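Nitrate reductase (Ulva prolifera, PDB 5YLY) binds FAD in its cytochrome b5 reductase domain and probably reduces nitrate to nitrite with electrons from NADH, the first step of nitrate assimilation. Local coordinates at residues K39-I44 / T49-G54; V106-A111 / I126-E131; R195-N200 / L245-R250. All coordinates share one frame; numbering follows the deposited sequence.

Contact 1: residues K39-I44 / T49-G54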
loop_
_atom_site.group_PDB
_atom_site.type_symbol
_atom_site.label_atom_id
_atom_site.label_comp_id
_atom_site.label_asym_id
_atom_site.label_seq_id
_atom_site.Cartn_x
_atom_site.Cartn_y
_atom_site.Cartn_z
ATOM N N LYS A 39 13.777 15.598 -4.353
ATOM C CA LYS A 39 14.295 16.507 -3.322
ATOM C C LYS A 39 15.220 15.818 -2.320
ATOM O O LYS A 39 16.152 16.447 -1.845
ATOM C CB LYS A 39 13.147 17.234 -2.581
ATOM C CG LYS A 39 12.232 18.064 -3.507
ATOM C CD LYS A 39 12.988 19.242 -4.116
ATOM C CE LYS A 39 12.068 20.118 -4.961
ATOM N NZ LYS A 39 12.700 21.434 -5.262
ATOM N N GLU A 40 14.955 14.538 -1.974
ATOM C CA GLU A 40 15.786 13.768 -1.048
ATOM C C GLU A 40 15.667 12.323 -1.406
ATOM O O GLU A 40 14.606 11.917 -1.845
ATOM C CB GLU A 40 15.305 13.930 0.427
ATOM C CG GLU A 40 15.336 15.364 0.934
ATOM C CD GLU A 40 15.042 15.519 2.412
ATOM O OE1 GLU A 40 13.940 15.992 2.784
ATOM O OE2 GLU A 40 15.926 15.151 3.207
ATOM N N LYS A 41 16.734 11.538 -1.163
ATOM C CA LYS A 41 16.722 10.087 -1.422
ATOM C C LYS A 41 17.339 9.502 -0.169
ATOM O O LYS A 41 18.527 9.714 0.092
ATOM C CB LYS A 41 17.575 9.756 -2.669
ATOM C CG LYS A 41 17.627 8.251 -2.960
ATOM C CD LYS A 41 18.239 7.924 -4.330
ATOM C CE LYS A 41 19.721 8.027 -4.351
ATOM N NZ LYS A 41 20.274 7.473 -5.618
ATOM N N ILE A 42 16.502 8.882 0.689
ATOM C CA ILE A 42 16.947 8.443 2.010
ATOM C C ILE A 42 16.812 6.927 2.223
ATOM O O ILE A 42 15.719 6.406 2.094
ATOM C CB ILE A 42 16.102 9.207 3.064
ATOM C CG1 ILE A 42 16.287 10.762 2.924
ATOM C CG2 ILE A 42 16.475 8.744 4.504
ATOM C CD1 ILE A 42 15.210 11.562 3.661
ATOM N N LYS A 43 17.899 6.255 2.539
ATOM C CA LYS A 43 17.844 4.807 2.754
ATOM C C LYS A 43 17.051 4.466 4.000
ATOM O O LYS A 43 17.292 5.040 5.065
ATOM C CB LYS A 43 19.234 4.231 2.935
ATOM C CG LYS A 43 20.087 4.267 1.714
ATOM C CD LYS A 43 21.297 3.320 1.949
ATOM C CE LYS A 43 22.145 3.212 0.720
ATOM N NZ LYS A 43 21.400 2.626 -0.427
ATOM N N ILE A 44 16.128 3.511 3.872
ATOM C CA ILE A 44 15.401 2.995 5.039
ATOM C C ILE A 44 16.161 1.758 5.500
ATOM O O ILE A 44 16.384 1.539 6.694
ATOM C CB ILE A 44 13.939 2.703 4.680
ATOM C CG1 ILE A 44 13.193 4.056 4.574
ATOM C CG2 ILE A 44 13.277 1.775 5.723
ATOM C CD1 ILE A 44 11.834 3.987 3.929
ATOM N N THR A 49 14.326 2.267 -0.149
ATOM C CA THR A 49 14.656 3.691 -0.204
ATOM C C THR A 49 13.421 4.533 -0.185
ATOM O O THR A 49 12.415 4.184 -0.827
ATOM C CB THR A 49 15.525 3.997 -1.439
ATOM O OG1 THR A 49 16.743 3.233 -1.362
ATOM C CG2 THR A 49 15.884 5.511 -1.554
ATOM N N LEU A 50 13.497 5.683 0.529
ATOM C CA LEU A 50 12.417 6.676 0.523
ATOM C C LEU A 50 12.830 7.764 -0.464
ATOM O O LEU A 50 13.951 8.291 -0.384
ATOM C CB LEU A 50 12.174 7.293 1.920
ATOM C CG LEU A 50 11.010 8.297 1.956
ATOM C CD1 LEU A 50 10.146 8.171 3.235
ATOM C CD2 LEU A 50 11.508 9.765 1.691
ATOM N N PHE A 51 11.952 8.058 -1.427
ATOM C CA PHE A 51 12.193 9.094 -2.426
ATOM C C PHE A 51 11.240 10.226 -2.108
ATOM O O PHE A 51 10.027 10.011 -2.087
ATOM C CB PHE A 51 11.909 8.563 -3.848
ATOM C CG PHE A 51 12.842 7.458 -4.251
ATOM C CD1 PHE A 51 14.066 7.745 -4.847
ATOM C CD2 PHE A 51 12.530 6.129 -3.974
ATOM C CE1 PHE A 51 14.942 6.714 -5.201
ATOM C CE2 PHE A 51 13.414 5.099 -4.297
ATOM C CZ PHE A 51 14.623 5.397 -4.908
ATOM N N ARG A 52 11.778 11.429 -1.871
ATOM C CA ARG A 52 10.922 12.560 -1.553
ATOM C C ARG A 52 10.873 13.449 -2.761
ATOM O O ARG A 52 11.898 14.021 -3.137
ATOM C CB ARG A 52 11.458 13.318 -0.316
ATOM C CG ARG A 52 10.565 14.524 0.066
ATOM C CD ARG A 52 10.768 14.921 1.538
ATOM N NE ARG A 52 10.336 13.833 2.432
ATOM C CZ ARG A 52 11.036 13.356 3.461
ATOM N NH1 ARG A 52 12.208 13.897 3.788
ATOM N NH2 ARG A 52 10.551 12.357 4.195
ATOM N N PHE A 53 9.701 13.538 -3.402
ATOM C CA PHE A 53 9.519 14.297 -4.633
ATOM C C PHE A 53 8.779 15.570 -4.362
ATOM O O PHE A 53 7.737 15.553 -3.711
ATOM C CB PHE A 53 8.751 13.474 -5.705
ATOM C CG PHE A 53 9.582 12.420 -6.386
ATOM C CD1 PHE A 53 10.436 12.755 -7.435
ATOM C CD2 PHE A 53 9.527 11.095 -5.969
ATOM C CE1 PHE A 53 11.198 11.775 -8.073
ATOM C CE2 PHE A 53 10.279 10.115 -6.623
ATOM C CZ PHE A 53 11.098 10.462 -7.675
ATOM N N GLY A 54 9.286 16.663 -4.915
ATOM C CA GLY A 54 8.625 17.951 -4.749
ATOM C C GLY A 54 7.479 18.123 -5.715
ATOM O O GLY A 54 7.488 17.553 -6.808
HETATM O O HOH W 1 18.191 1.412 0.015
HETATM O O HOH W 2 19.331 4.620 -1.410
#
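Arg-52 and Glu-40 face each other across two antiparallel strands, and their side chains run alongside each other on the same side of the sheet. The arginine can be followed outward. Its CB packs against Glu-40 CB at 4.0 Å. CG stands opposite the backbone N (chi1 -179°), which carries the chain out along the glutamate. CD then passes 3.6 Å from Glu-40 OE1. The chain bends at chi3, and NE turns to a salt bridge with Asp-103 of strand 101-107. NH1 reaches back to Glu-40 OE1 at 2.9 Å in a second salt bridge. The oxygen lies in the guanidinium plane, but the N-H meets it from above the carboxylate plane. The two planes are 66° apart. Leu-50 CD2 covers one guanidinium face. With Asp-103 at NE and Glu-40 at NH1, the guanidinium is probably held in its rotation.

The segments belong to the beta hairpin 34-43/48-54 of the FAD-binding domain. Ile-42 and Leu-50 form a hydrogen-bonded pair: Ile-42 N to Leu-50 O and Leu-50 N to Ile-42 O are each 2.8 Å. Lys-39 and Glu-40 both face Arg-52, a classic beta bulge. Arg-52 O takes Lys-39 N at 2.7 Å and Glu-40 N only weakly.

On the other face, Lys-41 CD lies 3.6 Å from Phe-51 CE1. Thr-49 CG2 sits over one face of that ring, toward its rim. The ammonium of Lys-41 goes on to the carbonyls of Glu-128 and Leu-130. Thr-49 OG1 is hydrogen-bonded to Glu-128 OE1, and a water 3.0 Å from Lys-43 NZ donates to the same hydroxyl.

Contact 2: residues V106-A111 / I126-E131. With FAD (flavin-adenine dinucleotide), chain C.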
loop_
_atom_site.group_PDB
_atom_site.type_symbol
_atom_site.label_atom_id
_atom_site.label_comp_id
_atom_site.label_asym_id
_atom_site.label_seq_id
_atom_site.Cartn_x
_atom_site.Cartn_y
_atom_site.Cartn_z
ATOM N N VAL A 106 10.088 2.573 -1.574
ATOM C CA VAL A 106 10.248 1.639 -2.668
ATOM C C VAL A 106 11.208 0.507 -2.326
ATOM O O VAL A 106 12.342 0.744 -1.914
ATOM C CB VAL A 106 10.652 2.374 -4.007
ATOM C CG1 VAL A 106 10.796 1.396 -5.178
ATOM C CG2 VAL A 106 9.663 3.502 -4.365
ATOM N N LYS A 107 10.758 -0.724 -2.553
ATOM C CA LYS A 107 11.622 -1.906 -2.431
ATOM C C LYS A 107 12.470 -1.963 -3.728
ATOM O O LYS A 107 11.916 -2.021 -4.835
ATOM C CB LYS A 107 10.750 -3.177 -2.305
ATOM C CG LYS A 107 11.573 -4.487 -2.247
ATOM C CD LYS A 107 12.337 -4.656 -0.956
ATOM C CE LYS A 107 12.514 -6.134 -0.637
ATOM N NZ LYS A 107 13.017 -6.324 0.751
ATOM N N ILE A 108 13.803 -1.936 -3.596
ATOM C CA ILE A 108 14.705 -1.974 -4.758
ATOM C C ILE A 108 15.041 -3.410 -5.095
ATOM O O ILE A 108 15.613 -4.119 -4.271
ATOM C CB ILE A 108 15.980 -1.081 -4.554
ATOM C CG1 ILE A 108 15.652 0.316 -3.945
ATOM C CG2 ILE A 108 16.783 -0.944 -5.863
ATOM C CD1 ILE A 108 14.639 1.217 -4.693
ATOM N N TYR A 109 14.641 -3.855 -6.296
ATOM C CA TYR A 109 14.900 -5.221 -6.766
ATOM C C TYR A 109 16.169 -5.160 -7.557
ATOM O O TYR A 109 16.175 -4.812 -8.743
ATOM C CB TYR A 109 13.722 -5.755 -7.592
ATOM C CG TYR A 109 12.467 -5.979 -6.789
ATOM C CD1 TYR A 109 12.403 -6.980 -5.821
ATOM C CD2 TYR A 109 11.321 -5.227 -7.026
ATOM C CE1 TYR A 109 11.238 -7.202 -5.088
ATOM C CE2 TYR A 109 10.155 -5.433 -6.291
ATOM C CZ TYR A 109 10.113 -6.430 -5.332
ATOM O OH TYR A 109 8.963 -6.628 -4.608
ATOM N N LYS A 110 17.274 -5.401 -6.851
ATOM C CA LYS A 110 18.603 -5.292 -7.409
ATOM C C LYS A 110 18.973 -6.462 -8.287
ATOM O O LYS A 110 18.480 -7.576 -8.101
ATOM C CB LYS A 110 19.636 -5.053 -6.293
ATOM C CG LYS A 110 19.402 -3.725 -5.584
ATOM C CD LYS A 110 20.352 -3.489 -4.434
ATOM C CE LYS A 110 19.922 -2.269 -3.670
ATOM N NZ LYS A 110 20.787 -2.019 -2.498
ATOM N N ALA A 111 19.825 -6.187 -9.277
ATOM C CA ALA A 111 20.333 -7.182 -10.206
ATOM C C ALA A 111 21.389 -8.042 -9.506
ATOM O O ALA A 111 22.042 -7.572 -8.568
ATOM C CB ALA A 111 20.944 -6.493 -11.419
ATOM N N ILE A 126 15.731 2.005 -11.722
ATOM C CA ILE A 126 15.740 3.334 -12.343
ATOM C C ILE A 126 15.617 4.388 -11.240
ATOM O O ILE A 126 16.399 5.339 -11.214
ATOM C CB ILE A 126 14.642 3.477 -13.432
ATOM C CG1 ILE A 126 15.070 2.712 -14.712
ATOM C CG2 ILE A 126 14.356 4.964 -13.750
ATOM C CD1 ILE A 126 13.894 2.408 -15.668
ATOM N N LEU A 127 14.636 4.208 -10.324
ATOM C CA LEU A 127 14.428 5.118 -9.201
ATOM C C LEU A 127 15.673 5.180 -8.320
ATOM O O LEU A 127 16.175 6.270 -8.060
ATOM C CB LEU A 127 13.224 4.677 -8.368
ATOM C CG LEU A 127 11.847 4.807 -9.054
ATOM C CD1 LEU A 127 10.749 4.248 -8.124
ATOM C CD2 LEU A 127 11.551 6.289 -9.406
ATOM N N GLU A 128 16.223 4.019 -7.935
ATOM C CA GLU A 128 17.431 3.968 -7.092
ATOM C C GLU A 128 18.627 4.693 -7.744
ATOM O O GLU A 128 19.451 5.271 -7.032
ATOM C CB GLU A 128 17.789 2.498 -6.752
ATOM C CG GLU A 128 18.952 2.333 -5.762
ATOM C CD GLU A 128 18.757 2.902 -4.369
ATOM O OE1 GLU A 128 17.608 3.231 -3.999
ATOM O OE2 GLU A 128 19.760 2.983 -3.624
ATOM N N ALA A 129 18.700 4.696 -9.091
ATOM C CA ALA A 129 19.807 5.354 -9.786
ATOM C C ALA A 129 19.612 6.875 -9.877
ATOM O O ALA A 129 20.557 7.580 -10.233
ATOM C CB ALA A 129 20.005 4.747 -11.175
ATOM N N LEU A 130 18.405 7.392 -9.512
ATOM C CA LEU A 130 18.167 8.841 -9.584
ATOM C C LEU A 130 19.000 9.621 -8.613
ATOM O O LEU A 130 19.274 9.136 -7.518
ATOM C CB LEU A 130 16.706 9.197 -9.316
ATOM C CG LEU A 130 15.637 8.700 -10.286
ATOM C CD1 LEU A 130 14.316 9.196 -9.863
ATOM C CD2 LEU A 130 15.925 9.151 -11.753
ATOM N N GLU A 131 19.418 10.825 -9.019
ATOM C CA GLU A 131 20.146 11.724 -8.125
ATOM C C GLU A 131 19.181 12.861 -7.779
ATOM O O GLU A 131 18.273 13.143 -8.563
ATOM C CB GLU A 131 21.422 12.284 -8.772
ATOM C CG GLU A 131 22.500 11.228 -9.033
ATOM C CD GLU A 131 23.098 10.531 -7.820
ATOM O OE1 GLU A 131 22.997 11.060 -6.690
ATOM O OE2 GLU A 131 23.704 9.454 -8.009
HETATM P PA FAD C . 9.787 -5.418 -12.647
HETATM O O1A FAD C . 10.816 -5.185 -13.688
HETATM O O2A FAD C . 8.385 -5.018 -13.047
HETATM O O5B FAD C . 9.870 -6.977 -12.201
HETATM C C5B FAD C . 8.659 -7.741 -12.015
HETATM C C4B FAD C . 8.716 -8.505 -10.715
HETATM O O4B FAD C . 9.892 -9.344 -10.662
HETATM C C3B FAD C . 8.806 -7.665 -9.450
HETATM O O3B FAD C . 7.546 -7.101 -9.090
HETATM C C2B FAD C . 9.323 -8.685 -8.432
HETATM O O2B FAD C . 8.272 -9.435 -7.835
HETATM C C1B FAD C . 10.216 -9.594 -9.300
HETATM N N9A FAD C . 11.654 -9.397 -9.107
HETATM C C8A FAD C . 12.531 -8.824 -9.991
HETATM N N7A FAD C . 13.763 -8.742 -9.546
HETATM C C5A FAD C . 13.691 -9.290 -8.275
HETATM C C6A FAD C . 14.648 -9.445 -7.249
HETATM N N6A FAD C . 15.859 -8.882 -7.274
HETATM N N1A FAD C . 14.258 -10.066 -6.112
HETATM C C2A FAD C . 12.982 -10.458 -5.997
HETATM N N3A FAD C . 11.981 -10.317 -6.873
HETATM C C4A FAD C . 12.402 -9.720 -7.998
HETATM N N1 FAD C . 6.106 -0.866 -4.919
HETATM C C2 FAD C . 6.871 -0.240 -3.971
HETATM O O2 FAD C . 8.061 -0.555 -3.815
HETATM N N3 FAD C . 6.300 0.766 -3.174
HETATM C C4 FAD C . 4.981 1.208 -3.243
HETATM O O4 FAD C . 4.602 2.147 -2.571
HETATM C C4X FAD C . 4.167 0.511 -4.237
HETATM N N5 FAD C . 2.900 0.837 -4.342
HETATM C C5X FAD C . 2.117 0.141 -5.265
HETATM C C6 FAD C . 0.755 0.458 -5.364
HETATM C C7 FAD C . -0.070 -0.206 -6.272
HETATM C C7M FAD C . -1.536 0.150 -6.318
HETATM C C8 FAD C . 0.473 -1.220 -7.108
HETATM C C8M FAD C . -0.382 -1.928 -8.141
HETATM C C9 FAD C . 1.823 -1.550 -6.993
HETATM C C9A FAD C . 2.651 -0.875 -6.084
HETATM N N10 FAD C . 4.046 -1.166 -5.966
HETATM C C10 FAD C . 4.830 -0.512 -5.038
HETATM C "C1'" FAD C . 4.734 -2.062 -6.912
HETATM C "C2'" FAD C . 5.288 -1.325 -8.133
HETATM O "O2'" FAD C . 4.230 -0.942 -9.015
HETATM C "C3'" FAD C . 6.305 -2.155 -8.916
HETATM O "O3'" FAD C . 5.703 -3.367 -9.357
HETATM C "C4'" FAD C . 7.609 -2.429 -8.163
HETATM O "O4'" FAD C . 8.264 -1.186 -7.906
HETATM C "C5'" FAD C . 8.559 -3.346 -8.908
HETATM O "O5'" FAD C . 8.696 -2.872 -10.265
HETATM P P FAD C . 10.076 -3.031 -11.076
HETATM O O1P FAD C . 9.965 -2.314 -12.366
HETATM O O2P FAD C . 11.250 -2.685 -10.192
HETATM O O3P FAD C . 10.116 -4.601 -11.313
HETATM O O HOH W 3 19.744 0.656 -2.076
#
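Ile-108 packs across the side chain of Glu-128 at about a right angle. This is the close part of the contact. Ile-108 CG2 rests 3.7 Å from Glu-128 CB, and CG1 comes within 3.5 Å of Glu-128 OE1. That oxygen has its polar partner in the Thr-49 hydroxyl. Glu-128 bends at chi2 (62°), which brings its carboxylate back over the isoleucine. Beside it, Val-106 CG2 meets Leu-127 CD1 at 4.0 Å.

The water side is looser. Lys-110 NZ and Glu-128 OE2 are 5.2 Å apart and do not touch. A water accepts from Lys-110 NZ and bridges to Glu-128 OE2. No direct hydrogen bond joins the two segments.

The 106-111 segment also holds FAD. Lys-107 N donates to flavin O2 at 3.0 Å. Tyr-109 lies with one ring face over ribose C2B and the other under Lys-107 CG, while its CD1 is 3.5 Å from adenine C4A. Without the ring, as with an alanine here, the ribose and adenine are likely to lose their aromatic support and Lys-107 CG its cover. Strand end, loop and helix 122-129 together form one wall of the FAD site, in the FAD-binding domain of the ferredoxin reductase type.

Contact 3: residues R195-N200 / L245-R250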
loop_
_atom_site.group_PDB
_atom_site.type_symbol
_atom_site.label_atom_id
_atom_site.label_comp_id
_atom_site.label_asym_id
_atom_site.label_seq_id
_atom_site.Cartn_x
_atom_site.Cartn_y
_atom_site.Cartn_z
ATOM N N ARG A 195 -8.364 -4.555 10.542
ATOM C CA ARG A 195 -7.548 -5.737 10.788
ATOM C C ARG A 195 -6.628 -5.889 9.601
ATOM O O ARG A 195 -7.108 -5.947 8.472
ATOM C CB ARG A 195 -8.398 -7.024 10.960
ATOM C CG ARG A 195 -9.213 -7.036 12.258
ATOM C CD ARG A 195 -8.341 -7.074 13.502
ATOM N NE ARG A 195 -9.150 -7.096 14.727
ATOM C CZ ARG A 195 -9.600 -6.015 15.370
ATOM N NH1 ARG A 195 -9.345 -4.792 14.898
ATOM N NH2 ARG A 195 -10.340 -6.150 16.465
ATOM N N LEU A 196 -5.321 -5.939 9.840
ATOM C CA LEU A 196 -4.387 -6.145 8.744
ATOM C C LEU A 196 -3.722 -7.503 8.844
ATOM O O LEU A 196 -3.241 -7.898 9.922
ATOM C CB LEU A 196 -3.317 -5.017 8.748
ATOM C CG LEU A 196 -2.096 -5.215 7.806
ATOM C CD1 LEU A 196 -2.512 -5.165 6.322
ATOM C CD2 LEU A 196 -1.011 -4.146 8.097
ATOM N N LEU A 197 -3.652 -8.194 7.701
ATOM C CA LEU A 197 -2.924 -9.450 7.579
ATOM C C LEU A 197 -1.853 -9.194 6.510
ATOM O O LEU A 197 -2.174 -8.843 5.379
ATOM C CB LEU A 197 -3.862 -10.615 7.242
ATOM C CG LEU A 197 -3.189 -11.989 6.946
ATOM C CD1 LEU A 197 -2.300 -12.450 8.111
ATOM C CD2 LEU A 197 -4.235 -13.063 6.720
ATOM N N TYR A 198 -0.581 -9.269 6.899
ATOM C CA TYR A 198 0.493 -8.894 5.973
ATOM C C TYR A 198 1.413 -10.066 5.735
ATOM O O TYR A 198 2.077 -10.526 6.671
ATOM C CB TYR A 198 1.235 -7.657 6.549
ATOM C CG TYR A 198 2.293 -6.993 5.682
ATOM C CD1 TYR A 198 2.289 -7.144 4.294
ATOM C CD2 TYR A 198 3.272 -6.170 6.250
ATOM C CE1 TYR A 198 3.271 -6.542 3.499
ATOM C CE2 TYR A 198 4.212 -5.508 5.460
ATOM C CZ TYR A 198 4.221 -5.712 4.090
ATOM O OH TYR A 198 5.203 -5.122 3.337
ATOM N N ALA A 199 1.476 -10.530 4.474
ATOM C CA ALA A 199 2.299 -11.692 4.091
ATOM C C ALA A 199 3.556 -11.285 3.329
ATOM O O ALA A 199 3.502 -10.401 2.473
ATOM C CB ALA A 199 1.484 -12.648 3.243
ATOM N N ASN A 200 4.699 -11.918 3.646
ATOM C CA ASN A 200 5.968 -11.658 2.960
ATOM C C ASN A 200 6.772 -12.924 2.898
ATOM O O ASN A 200 6.509 -13.837 3.676
ATOM C CB ASN A 200 6.786 -10.580 3.665
ATOM C CG ASN A 200 6.136 -9.243 3.579
ATOM O OD1 ASN A 200 6.121 -8.612 2.524
ATOM N ND2 ASN A 200 5.454 -8.865 4.640
ATOM N N LEU A 245 -7.343 -20.485 5.640
ATOM C CA LEU A 245 -8.581 -20.148 6.356
ATOM C C LEU A 245 -8.343 -19.860 7.834
ATOM O O LEU A 245 -8.871 -18.874 8.339
ATOM C CB LEU A 245 -9.663 -21.239 6.182
ATOM C CG LEU A 245 -11.034 -20.936 6.817
ATOM C CD1 LEU A 245 -11.672 -19.676 6.236
ATOM C CD2 LEU A 245 -11.977 -22.129 6.697
ATOM N N ASP A 246 -7.559 -20.724 8.521
ATOM C CA ASP A 246 -7.228 -20.578 9.948
ATOM C C ASP A 246 -6.558 -19.232 10.218
ATOM O O ASP A 246 -6.932 -18.543 11.159
ATOM C CB ASP A 246 -6.304 -21.712 10.422
ATOM C CG ASP A 246 -6.726 -22.328 11.738
ATOM O OD1 ASP A 246 -6.743 -21.596 12.758
ATOM O OD2 ASP A 246 -7.090 -23.528 11.741
ATOM N N MET A 247 -5.588 -18.849 9.377
ATOM C CA MET A 247 -4.903 -17.578 9.530
ATOM C C MET A 247 -5.857 -16.400 9.329
ATOM O O MET A 247 -5.796 -15.429 10.098
ATOM C CB MET A 247 -3.719 -17.481 8.580
ATOM C CG MET A 247 -2.759 -16.361 8.944
ATOM S SD MET A 247 -1.445 -16.238 7.706
ATOM C CE MET A 247 -0.728 -17.883 7.798
ATOM N N CYS A 248 -6.748 -16.489 8.308
ATOM C CA CYS A 248 -7.737 -15.430 8.049
ATOM C C CYS A 248 -8.717 -15.321 9.219
ATOM O O CYS A 248 -9.083 -14.212 9.592
ATOM C CB CYS A 248 -8.470 -15.676 6.731
ATOM S SG CYS A 248 -7.432 -15.483 5.256
ATOM N N GLU A 249 -9.136 -16.464 9.808
ATOM C CA GLU A 249 -10.069 -16.437 10.943
ATOM C C GLU A 249 -9.415 -15.860 12.199
ATOM O O GLU A 249 -10.083 -15.200 12.993
ATOM C CB GLU A 249 -10.671 -17.831 11.217
ATOM C CG GLU A 249 -11.655 -18.270 10.143
ATOM C CD GLU A 249 -12.171 -19.699 10.207
ATOM O OE1 GLU A 249 -11.482 -20.570 10.793
ATOM O OE2 GLU A 249 -13.252 -19.953 9.625
ATOM N N ARG A 250 -8.122 -16.128 12.395
ATOM C CA ARG A 250 -7.414 -15.585 13.561
ATOM C C ARG A 250 -7.149 -14.083 13.438
ATOM O O ARG A 250 -7.305 -13.349 14.407
ATOM C CB ARG A 250 -6.093 -16.337 13.822
ATOM C CG ARG A 250 -6.320 -17.772 14.340
ATOM C CD ARG A 250 -5.038 -18.491 14.734
ATOM N NE ARG A 250 -4.274 -18.963 13.574
ATOM C CZ ARG A 250 -3.188 -18.364 13.092
ATOM N NH1 ARG A 250 -2.725 -17.260 13.661
ATOM N NH2 ARG A 250 -2.557 -18.869 12.036
#
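Leu-197 reaches from the strand 195-200 to two sulfur-bearing side chains of the helix 245-250. The contact is apolar. Leu-197 CD1 touches Met-247 SD at 3.9 Å and Met-247 CG at 4.0 Å. The two side chains cross at about a right angle, and the CD1 methyl meets the methionine near its sulfur. Met-247 CG lies opposite its backbone N (chi1 -165°), and the chain stays extended through chi2. This sends the thioether out toward the sheet. It turns only at chi3 (-59°), which puts CE off to one side of the CG-SD line. The other leucine branch, CD2, faces Cys-248 SG at a looser 4.3 Å. Thus one leucine spans two successive helix residues. All three are buried.

This contact belongs to the NAD-binding domain, where a parallel sheet is flanked by helices. Strand 193-200 is an inner strand, between 164-170 and 223-229. Helix 245-251 follows the short edge strand 239-240 and covers one face of the sheet. Met-247 also touches Thr-228 of strand 223-229. Cys-248 packs on Asn-277 of helix 267-280.

The strand is bonded through its backbone to the strands beside it, the helix within itself, and no hydrogen bond crosses between the segments. Leu-197 pairs with Met-167 of the next strand. In the helix, Glu-249 N bonds to Leu-245 O at 2.8 Å. Asp-244 OD1 accepts from Met-247 N.

Charged groups take no part in the contact. Arg-250 NE and Asp-246 OD1 form a long salt bridge at 3.7 Å, and Arg-250 NH2 bonds to Ser-239 OG. Glu-249 pairs with Arg-254.

Contacts 1 and 2 share one domain and touch each other. Their centres are 11 Å apart, and strands 48-54 and 101-107 are neighbours in the antiparallel sheet. Phe-51 of contact 1 packs on Leu-127 of contact 2, so the hairpin and the helix meet beside the FAD site. The centre of contact 3 is about 31 and 30 Å from those of contacts 1 and 2. It lies in the NAD-binding domain and touches neither. Contact 1 is partly buried and relies on backbone bonds, with charged side chains on both faces of the hairpin. Contact 2 is buried but small, mixing apolar packing with a water link and cofactor binding. Contact 3 is buried and purely apolar, joining helix to sheet away from the annotated sites.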